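Local structure of titin (Homo sapiens, 3LCY) at residues A116-R130 against T155-Q167. The protein forms part of titin, the giant sarcomeric muscle protein with a kinase activity, as two immunoglobulin domains in tandem from its A-band region. Residues are numbered along the deposited sequence; the frame is centred on the assembly and turned at random.
Sequences AVGSTLRLHVMYIGR and TEHYTHLVMKNVQ
His-124 and His-160 join imidazole to imidazole across two antiparallel strands, ND1 of one hydrogen-bonded to ND1 of the other at 2.9 Å. With CG anti to the backbone N in both (chi1 -174° and -171°), each imidazole lies beside its own carbonyl carbon, which brings the two ND1 atoms together across this non-hydrogen-bonded pair; the rings meet rim to rim, their planes 63° apart. CE1 of His-124 also lies over the centre of the Tyr-158 ring, 3.4 Å above its plane, while CB of Thr-155 covers the opposite face. At its other nitrogen, NE2, His-160 accepts a weak bond from NE of Arg-122. Strands 121-130 and 158-163 pair here as B and E of an I-set immunoglobulin sandwich, with hydrogen-bonded pairs at Leu-121/Met-163, Leu-123/Leu-161 and Val-125/Thr-159. These three pairs turn to the sandwich interior, where Leu-123 touches Leu-190 and Leu-161 packs on Trp-137. Both terminal nitrogens of Arg-130, NH1 at 2.9 Å and NH2 at 2.8 Å, donate to the single backbone O of Glu-156 from opposite faces of its carbonyl plane, and NE forms a salt bridge with Glu-75 of the preceding Ig domain. Nearby, the hydroxyl of Tyr-127 donates in plane to a lone pair of Thr-155 O, at 2.8 Å from OH.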
loop_
_atom_site.group_PDB
_atom_site.type_symbol
_atom_site.label_atom_id
_atom_site.label_comp_id
_atom_site.label_asym_id
_atom_site.label_seq_id
_atom_site.Cartn_x
_atom_site.Cartn_y
_atom_site.Cartn_z
ATOM N N ALA A 116 -27.628 -6.734 -14.156
ATOM C CA ALA A 116 -28.785 -6.565 -15.030
ATOM C C ALA A 116 -28.421 -6.960 -16.453
ATOM O O ALA A 116 -27.318 -6.685 -16.909
ATOM C CB ALA A 116 -29.277 -5.141 -14.986
ATOM N N VAL A 117 -29.341 -7.602 -17.160
ATOM C CA VAL A 117 -29.045 -8.019 -18.520
ATOM C C VAL A 117 -28.788 -6.831 -19.429
ATOM O O VAL A 117 -29.547 -5.872 -19.449
ATOM C CB VAL A 117 -30.187 -8.856 -19.123
ATOM C CG1 VAL A 117 -29.721 -9.568 -20.378
ATOM C CG2 VAL A 117 -30.707 -9.845 -18.112
ATOM N N GLY A 118 -27.708 -6.922 -20.188
ATOM C CA GLY A 118 -27.317 -5.892 -21.125
ATOM C C GLY A 118 -26.508 -4.770 -20.513
ATOM O O GLY A 118 -25.988 -3.922 -21.223
ATOM N N SER A 119 -26.378 -4.775 -19.196
ATOM C CA SER A 119 -25.607 -3.745 -18.509
ATOM C C SER A 119 -24.192 -4.211 -18.186
ATOM O O SER A 119 -23.866 -5.390 -18.320
ATOM C CB SER A 119 -26.310 -3.312 -17.221
ATOM O OG SER A 119 -26.259 -4.337 -16.242
ATOM N N THR A 120 -23.358 -3.272 -17.754
ATOM C CA THR A 120 -21.998 -3.585 -17.344
ATOM C C THR A 120 -21.972 -3.986 -15.876
ATOM O O THR A 120 -22.623 -3.357 -15.043
ATOM C CB THR A 120 -21.059 -2.386 -17.549
ATOM O OG1 THR A 120 -20.875 -2.157 -18.950
ATOM C CG2 THR A 120 -19.709 -2.649 -16.902
ATOM N N LEU A 121 -21.225 -5.039 -15.564
ATOM C CA LEU A 121 -21.088 -5.487 -14.185
ATOM C C LEU A 121 -19.653 -5.315 -13.702
ATOM O O LEU A 121 -18.713 -5.805 -14.329
ATOM C CB LEU A 121 -21.523 -6.946 -14.045
ATOM C CG LEU A 121 -21.385 -7.538 -12.640
ATOM C CD1 LEU A 121 -22.147 -6.697 -11.626
ATOM C CD2 LEU A 121 -21.861 -8.981 -12.613
ATOM N N ARG A 122 -19.485 -4.616 -12.585
ATOM C CA ARG A 122 -18.155 -4.371 -12.044
ATOM C C ARG A 122 -17.971 -5.043 -10.688
ATOM O O ARG A 122 -18.723 -4.788 -9.749
ATOM C CB ARG A 122 -17.886 -2.867 -11.938
ATOM C CG ARG A 122 -18.165 -2.100 -13.224
ATOM C CD ARG A 122 -18.019 -0.595 -13.037
ATOM N NE ARG A 122 -16.716 -0.097 -13.472
ATOM C CZ ARG A 122 -16.438 0.278 -14.717
ATOM N NH1 ARG A 122 -15.228 0.722 -15.028
ATOM N NH2 ARG A 122 -17.373 0.215 -15.654
ATOM N N LEU A 123 -16.947 -5.883 -10.582
ATOM C CA LEU A 123 -16.637 -6.550 -9.330
ATOM C C LEU A 123 -15.409 -5.818 -8.808
ATOM O O LEU A 123 -14.353 -5.843 -9.423
ATOM C CB LEU A 123 -16.350 -8.029 -9.556
ATOM C CG LEU A 123 -17.544 -8.977 -9.459
ATOM C CD1 LEU A 123 -18.805 -8.313 -9.941
ATOM C CD2 LEU A 123 -17.283 -10.244 -10.237
ATOM N N HIS A 124 -15.561 -5.166 -7.665
ATOM C CA HIS A 124 -14.495 -4.369 -7.069
ATOM C C HIS A 124 -14.018 -4.981 -5.755
ATOM O O HIS A 124 -14.607 -4.747 -4.702
ATOM C CB HIS A 124 -14.993 -2.940 -6.845
ATOM C CG HIS A 124 -13.936 -1.996 -6.369
ATOM N ND1 HIS A 124 -13.014 -1.419 -7.211
ATOM C CD2 HIS A 124 -13.661 -1.516 -5.128
ATOM C CE1 HIS A 124 -12.215 -0.628 -6.518
ATOM N NE2 HIS A 124 -12.589 -0.672 -5.250
ATOM N N VAL A 125 -12.945 -5.765 -5.825
ATOM C CA VAL A 125 -12.454 -6.504 -4.663
ATOM C C VAL A 125 -11.270 -5.826 -3.974
ATOM O O VAL A 125 -10.188 -5.709 -4.550
ATOM C CB VAL A 125 -12.046 -7.943 -5.042
ATOM C CG1 VAL A 125 -11.594 -8.709 -3.809
ATOM C CG2 VAL A 125 -13.197 -8.661 -5.723
ATOM N N MET A 126 -11.474 -5.409 -2.733
ATOM C CA MET A 126 -10.410 -4.835 -1.927
ATOM C C MET A 126 -9.604 -5.957 -1.267
ATOM O O MET A 126 -10.143 -6.944 -0.804
ATOM C CB MET A 126 -10.971 -3.881 -0.885
ATOM C CG MET A 126 -11.752 -2.719 -1.444
ATOM S SD MET A 126 -10.781 -1.468 -2.279
ATOM C CE MET A 126 -9.928 -0.695 -0.934
ATOM N N TYR A 127 -8.297 -5.808 -1.235
ATOM C CA TYR A 127 -7.453 -6.828 -0.655
ATOM C C TYR A 127 -6.293 -6.257 0.125
ATOM O O TYR A 127 -5.934 -5.105 -0.019
ATOM C CB TYR A 127 -6.894 -7.732 -1.744
ATOM C CG TYR A 127 -5.779 -7.097 -2.511
ATOM C CD1 TYR A 127 -4.474 -7.214 -2.094
ATOM C CD2 TYR A 127 -6.032 -6.352 -3.642
ATOM C CE1 TYR A 127 -3.471 -6.620 -2.774
ATOM C CE2 TYR A 127 -5.021 -5.765 -4.330
ATOM C CZ TYR A 127 -3.749 -5.906 -3.891
ATOM O OH TYR A 127 -2.730 -5.336 -4.567
ATOM N N ILE A 128 -5.717 -7.092 0.968
ATOM C CA ILE A 128 -4.527 -6.717 1.682
ATOM C C ILE A 128 -3.444 -7.705 1.281
ATOM O O ILE A 128 -3.600 -8.889 1.442
ATOM C CB ILE A 128 -4.732 -6.753 3.202
ATOM C CG1 ILE A 128 -5.587 -5.580 3.648
ATOM C CG2 ILE A 128 -3.419 -6.699 3.911
ATOM C CD1 ILE A 128 -5.964 -5.625 5.078
ATOM N N GLY A 129 -2.343 -7.206 0.752
ATOM C CA GLY A 129 -1.217 -8.043 0.432
ATOM C C GLY A 129 0.044 -7.313 0.049
ATOM O O GLY A 129 0.042 -6.576 -0.862
ATOM N N ARG A 130 1.141 -7.539 0.755
ATOM C CA ARG A 130 2.404 -6.894 0.400
ATOM C C ARG A 130 3.501 -7.948 0.361
ATOM O O ARG A 130 3.604 -8.742 1.276
ATOM C CB ARG A 130 2.750 -5.768 1.370
ATOM C CG ARG A 130 1.927 -4.513 1.169
ATOM C CD ARG A 130 1.901 -4.085 -0.288
ATOM N NE ARG A 130 1.219 -2.809 -0.473
ATOM C CZ ARG A 130 0.020 -2.666 -1.019
ATOM N NH1 ARG A 130 -0.643 -3.720 -1.448
ATOM N NH2 ARG A 130 -0.512 -1.463 -1.134
ATOM N N THR A 155 -4.666 -3.000 -8.974
ATOM C CA THR A 155 -4.036 -1.926 -8.213
ATOM C C THR A 155 -3.461 -2.477 -6.911
ATOM O O THR A 155 -3.784 -3.596 -6.510
ATOM C CB THR A 155 -5.057 -0.798 -7.922
ATOM O OG1 THR A 155 -5.276 -0.032 -9.113
ATOM C CG2 THR A 155 -4.570 0.136 -6.823
ATOM N N GLU A 156 -2.603 -1.698 -6.259
ATOM C CA GLU A 156 -2.024 -2.094 -4.980
ATOM C C GLU A 156 -3.053 -2.016 -3.853
ATOM O O GLU A 156 -2.717 -2.181 -2.681
ATOM C CB GLU A 156 -0.800 -1.236 -4.646
ATOM C CG GLU A 156 -1.118 0.157 -4.121
ATOM C CD GLU A 156 -1.449 1.148 -5.222
ATOM O OE1 GLU A 156 -1.575 0.731 -6.392
ATOM O OE2 GLU A 156 -1.582 2.350 -4.912
ATOM N N HIS A 157 -4.309 -1.777 -4.213
ATOM C CA HIS A 157 -5.375 -1.696 -3.221
ATOM C C HIS A 157 -6.573 -2.570 -3.576
ATOM O O HIS A 157 -7.385 -2.898 -2.712
ATOM C CB HIS A 157 -5.823 -0.245 -3.021
ATOM C CG HIS A 157 -4.833 0.598 -2.297
ATOM N ND1 HIS A 157 -4.310 0.258 -1.060
ATOM C CD2 HIS A 157 -4.262 1.795 -2.607
ATOM C CE1 HIS A 157 -3.472 1.182 -0.658
ATOM N NE2 HIS A 157 -3.425 2.134 -1.586
ATOM N N TYR A 158 -6.688 -2.948 -4.845
ATOM C CA TYR A 158 -7.832 -3.741 -5.283
ATOM C C TYR A 158 -7.608 -4.410 -6.634
ATOM O O TYR A 158 -6.687 -4.063 -7.372
ATOM C CB TYR A 158 -9.089 -2.865 -5.357
ATOM C CG TYR A 158 -8.951 -1.691 -6.302
ATOM C CD1 TYR A 158 -8.752 -0.405 -5.818
ATOM C CD2 TYR A 158 -9.005 -1.872 -7.679
ATOM C CE1 TYR A 158 -8.619 0.668 -6.676
ATOM C CE2 TYR A 158 -8.873 -0.805 -8.546
ATOM C CZ TYR A 158 -8.678 0.463 -8.039
ATOM O OH TYR A 158 -8.543 1.536 -8.889
ATOM N N THR A 159 -8.469 -5.373 -6.947
ATOM C CA THR A 159 -8.537 -5.941 -8.283
ATOM C C THR A 159 -9.943 -5.712 -8.833
ATOM O O THR A 159 -10.934 -6.136 -8.236
ATOM C CB THR A 159 -8.189 -7.440 -8.283
ATOM O OG1 THR A 159 -8.449 -7.992 -9.579
ATOM C CG2 THR A 159 -9.007 -8.181 -7.240
ATOM N N HIS A 160 -10.023 -5.020 -9.964
ATOM C CA HIS A 160 -11.305 -4.562 -10.487
ATOM C C HIS A 160 -11.653 -5.222 -11.817
ATOM O O HIS A 160 -10.984 -4.998 -12.823
ATOM C CB HIS A 160 -11.293 -3.039 -10.643
ATOM C CG HIS A 160 -12.631 -2.451 -10.962
ATOM N ND1 HIS A 160 -13.488 -1.983 -9.996
ATOM C CD2 HIS A 160 -13.261 -2.257 -12.151
ATOM C CE1 HIS A 160 -14.591 -1.522 -10.566
ATOM N NE2 HIS A 160 -14.473 -1.680 -11.872
ATOM N N LEU A 161 -12.706 -6.034 -11.812
ATOM C CA LEU A 161 -13.169 -6.701 -13.024
ATOM C C LEU A 161 -14.437 -6.045 -13.558
ATOM O O LEU A 161 -15.446 -5.964 -12.858
ATOM C CB LEU A 161 -13.429 -8.186 -12.761
ATOM C CG LEU A 161 -14.117 -8.966 -13.887
ATOM C CD1 LEU A 161 -13.233 -9.022 -15.122
ATOM C CD2 LEU A 161 -14.484 -10.369 -13.433
ATOM N N VAL A 162 -14.395 -5.641 -14.804
ATOM C CA VAL A 162 -15.549 -5.099 -15.479
ATOM C C VAL A 162 -16.044 -5.922 -16.692
ATOM O O VAL A 162 -15.338 -6.227 -17.584
ATOM C CB VAL A 162 -15.353 -3.591 -15.780
ATOM C CG1 VAL A 162 -14.058 -3.312 -16.262
ATOM C CG2 VAL A 162 -16.289 -3.120 -16.732
ATOM N N MET A 163 -17.296 -6.280 -16.685
ATOM C CA MET A 163 -17.832 -7.070 -17.740
ATOM C C MET A 163 -18.873 -6.303 -18.493
ATOM O O MET A 163 -19.820 -5.852 -17.953
ATOM C CB MET A 163 -18.353 -8.379 -17.190
ATOM C CG MET A 163 -17.248 -9.341 -16.872
ATOM S SD MET A 163 -17.602 -10.789 -15.937
ATOM C CE MET A 163 -18.915 -10.269 -14.946
ATOM N N LYS A 164 -18.668 -6.156 -19.777
ATOM C CA LYS A 164 -19.576 -5.410 -20.600
ATOM C C LYS A 164 -20.682 -6.242 -21.156
ATOM O O LYS A 164 -20.465 -7.329 -21.553
ATOM C CB LYS A 164 -18.835 -4.790 -21.747
ATOM C CG LYS A 164 -18.781 -3.337 -21.655
ATOM C CD LYS A 164 -18.108 -2.689 -22.825
ATOM C CE LYS A 164 -16.643 -2.431 -22.603
ATOM N NZ LYS A 164 -16.009 -1.905 -23.839
ATOM N N ASN A 165 -21.874 -5.704 -21.207
ATOM C CA ASN A 165 -22.992 -6.364 -21.828
ATOM C C ASN A 165 -23.249 -7.759 -21.386
ATOM O O ASN A 165 -23.200 -8.679 -22.157
ATOM C CB ASN A 165 -23.008 -6.275 -23.345
ATOM C CG ASN A 165 -24.203 -7.024 -23.956
ATOM O OD1 ASN A 165 -24.126 -8.206 -24.205
ATOM N ND2 ASN A 165 -25.292 -6.337 -24.180
ATOM N N VAL A 166 -23.510 -7.911 -20.099
ATOM C CA VAL A 166 -23.754 -9.221 -19.536
ATOM C C VAL A 166 -25.024 -9.898 -20.028
ATOM O O VAL A 166 -26.070 -9.274 -20.175
ATOM C CB VAL A 166 -23.772 -9.168 -18.003
ATOM C CG1 VAL A 166 -22.508 -8.517 -17.498
ATOM C CG2 VAL A 166 -24.995 -8.427 -17.513
ATOM N N GLN A 167 -24.898 -11.194 -20.271
ATOM C CA GLN A 167 -25.993 -12.033 -20.714
ATOM C C GLN A 167 -25.929 -13.259 -19.819
ATOM O O GLN A 167 -24.849 -13.694 -19.446
ATOM C CB GLN A 167 -25.847 -12.391 -22.188
ATOM C CG GLN A 167 -26.131 -11.231 -23.116
ATOM C CD GLN A 167 -27.502 -10.633 -22.886
ATOM O OE1 GLN A 167 -28.416 -11.312 -22.436
ATOM N NE2 GLN A 167 -27.651 -9.354 -23.195
HETATM O O HOH W 1 -22.723 -2.628 -21.036
HETATM O O HOH W 2 -7.510 -2.558 0.113
#